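Local coordinates for protein Cd1 (Flavonifractor plautii, PDB 7D39) that probably acts as an FMN-dependent ene-reductase that starts the breakdown of flavones and flavonols in gut bacteria, at residues A[83-88]-A[139-144]. Residues are numbered along the deposited sequence; the frame is centred on the assembly and turned at random.
Sequences IVFSTP and ISFMSV. With FMN (flavin mononucleotide), chain B.
Thr87 and Ser143 pair where two parallel strands, 83-88 and 139-144, approach the bound FMN: methyl CG2 of Thr87 lies 3.7 Å from OG of Ser143, whose own hydrogen bond is with Thr153. With OG1 anti to the backbone N of Thr87 (chi1 -179°), the hydroxyl swings forward along its own strand and donates in plane to a lone pair of Pro88 O, at 2.9 Å. Replaced by alanine, Thr87 loses both branches, which would probably leave the Pro88 carbonyl without this hydroxyl partner and open a gap beside Ser143 OG. On the same face Phe141 CD1 rests 3.6 Å from CB of Phe85, while the Phe85 ring itself swings off to meet Phe98 edge-to-face; farther back, CD1 of Ile139 meets CG2 of Ile83 at 3.9 Å. Five backbone hydrogen bonds, from Ser140 N to Ile83 O through to Val144 N to Thr87 O, join the strands, the third and fourth in the five-stranded parallel sheet of the flavodoxin-like fold. Across the sheet, under helices 14-28 and 184-202, the selenomethionine Met142 bends at chi3 (-78°), bringing CE 3.9 Å from Val84 CG1 and 4.0 Å from Ser86 CB. Ser86 OG is hydrogen-bonded to OD1 of Asn15, whose ND2 in turn bonds FMN. At the C-terminal strand ends, the usual flavin site of this fold, Val144 O accepts a 2.8 Å bond from ribityl O4' of FMN, and Pro88 CB packs against its C4'.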
# COMPACT_ATOMS: atom_id res chain seq x y z
N ILE A 83 -5.65 9.90 -5.21
CA ILE A 83 -5.87 8.63 -5.91
C ILE A 83 -6.96 7.85 -5.21
O ILE A 83 -6.98 7.74 -3.98
CB ILE A 83 -4.59 7.77 -5.98
CG1 ILE A 83 -3.46 8.52 -6.65
CG2 ILE A 83 -4.86 6.47 -6.68
CD1 ILE A 83 -2.20 7.70 -6.69
N VAL A 84 -7.84 7.25 -6.01
CA VAL A 84 -8.88 6.33 -5.56
C VAL A 84 -8.64 5.01 -6.27
O VAL A 84 -8.61 4.96 -7.51
CB VAL A 84 -10.29 6.87 -5.85
CG1 VAL A 84 -11.34 6.00 -5.21
CG2 VAL A 84 -10.41 8.25 -5.31
N PHE A 85 -8.43 3.96 -5.52
CA PHE A 85 -8.07 2.67 -6.01
C PHE A 85 -9.10 1.65 -5.58
O PHE A 85 -9.25 1.39 -4.42
CB PHE A 85 -6.71 2.31 -5.43
CG PHE A 85 -5.95 1.30 -6.20
CD1 PHE A 85 -4.60 1.43 -6.37
CD2 PHE A 85 -6.57 0.22 -6.74
CE1 PHE A 85 -3.91 0.51 -7.07
CE2 PHE A 85 -5.88 -0.71 -7.43
CZ PHE A 85 -4.55 -0.57 -7.60
N SER A 86 -9.80 1.08 -6.53
CA SER A 86 -10.76 0.03 -6.28
C SER A 86 -10.27 -1.35 -6.66
O SER A 86 -9.93 -1.57 -7.76
CB SER A 86 -12.07 0.35 -6.96
OG SER A 86 -13.11 -0.44 -6.52
N THR A 87 -10.23 -2.28 -5.73
CA THR A 87 -9.68 -3.59 -6.01
C THR A 87 -10.68 -4.68 -5.67
O THR A 87 -11.37 -4.60 -4.65
CB THR A 87 -8.39 -3.85 -5.21
OG1 THR A 87 -7.87 -5.15 -5.53
CG2 THR A 87 -8.67 -3.79 -3.72
N PRO A 88 -10.81 -5.69 -6.52
CA PRO A 88 -11.50 -6.92 -6.11
C PRO A 88 -10.83 -7.52 -4.89
O PRO A 88 -9.66 -7.28 -4.60
CB PRO A 88 -11.35 -7.85 -7.32
CG PRO A 88 -10.84 -7.00 -8.42
CD PRO A 88 -10.20 -5.79 -7.85
N ILE A 139 -4.59 9.19 -0.79
CA ILE A 139 -5.07 8.00 -1.48
C ILE A 139 -6.20 7.39 -0.66
O ILE A 139 -6.17 7.41 0.57
CB ILE A 139 -3.93 6.98 -1.71
CG1 ILE A 139 -4.43 5.79 -2.54
CG2 ILE A 139 -3.34 6.52 -0.37
CD1 ILE A 139 -3.34 5.07 -3.33
N SER A 140 -7.19 6.85 -1.36
CA SER A 140 -8.27 6.10 -0.74
C SER A 140 -8.46 4.79 -1.48
O SER A 140 -8.18 4.69 -2.68
CB SER A 140 -9.57 6.91 -0.73
OG SER A 140 -9.51 7.93 0.26
N PHE A 141 -8.94 3.79 -0.75
CA PHE A 141 -9.10 2.45 -1.28
C PHE A 141 -10.52 1.97 -1.07
O PHE A 141 -11.17 2.30 -0.08
CB PHE A 141 -8.14 1.47 -0.59
CG PHE A 141 -6.69 1.82 -0.76
CD1 PHE A 141 -6.04 1.52 -1.95
CD2 PHE A 141 -5.98 2.42 0.26
CE1 PHE A 141 -4.71 1.83 -2.11
CE2 PHE A 141 -4.63 2.71 0.10
CZ PHE A 141 -4.00 2.43 -1.08
N MSE A 142 -10.98 1.16 -2.00
CA MSE A 142 -12.23 0.44 -1.84
C MSE A 142 -11.93 -1.00 -2.22
O MSE A 142 -11.34 -1.24 -3.25
CB MSE A 142 -13.32 1.03 -2.72
CG MSE A 142 -13.58 2.51 -2.48
SE MSE A 142 -15.10 3.17 -3.56
CE MSE A 142 -14.16 3.34 -5.27
N SER A 143 -12.30 -1.94 -1.36
CA SER A 143 -12.17 -3.36 -1.65
C SER A 143 -13.56 -3.93 -1.81
O SER A 143 -14.41 -3.76 -0.93
CB SER A 143 -11.42 -4.10 -0.54
OG SER A 143 -10.14 -3.55 -0.33
N VAL A 144 -13.81 -4.59 -2.94
CA VAL A 144 -15.14 -5.07 -3.32
C VAL A 144 -15.07 -6.58 -3.49
O VAL A 144 -14.33 -7.08 -4.35
CB VAL A 144 -15.65 -4.41 -4.60
CG1 VAL A 144 -17.08 -4.83 -4.87
CG2 VAL A 144 -15.52 -2.88 -4.51
N1 FMN B . -14.86 -12.38 -2.92
C2 FMN B . -14.85 -12.29 -1.60
O2 FMN B . -15.79 -11.59 -1.19
N3 FMN B . -13.92 -12.91 -0.83
C4 FMN B . -12.95 -13.63 -1.44
O4 FMN B . -12.05 -14.24 -0.89
C4A FMN B . -12.96 -13.75 -2.90
N5 FMN B . -12.06 -14.44 -3.56
C5A FMN B . -12.02 -14.53 -4.89
C6 FMN B . -11.05 -15.25 -5.57
C7 FMN B . -11.04 -15.34 -6.95
C7M FMN B . -9.99 -16.14 -7.67
C8 FMN B . -12.10 -14.65 -7.73
C8M FMN B . -12.11 -14.75 -9.23
C9 FMN B . -13.07 -13.94 -7.04
C9A FMN B . -13.06 -13.84 -5.67
N10 FMN B . -14.06 -13.14 -4.99
C10 FMN B . -13.99 -13.06 -3.61
C1' FMN B . -15.06 -12.43 -5.77
C2' FMN B . -14.51 -11.10 -6.31
O2' FMN B . -14.17 -10.19 -5.29
C3' FMN B . -15.50 -10.48 -7.34
O3' FMN B . -15.66 -11.31 -8.45
C4' FMN B . -15.09 -9.05 -7.76
O4' FMN B . -15.34 -8.10 -6.73
C5' FMN B . -15.78 -8.66 -9.06
O5' FMN B . -15.47 -7.37 -9.47
P FMN B . -15.47 -6.76 -10.85
O1P FMN B . -14.94 -5.48 -10.76
O2P FMN B . -14.64 -7.57 -11.64
O3P FMN B . -16.86 -6.71 -11.15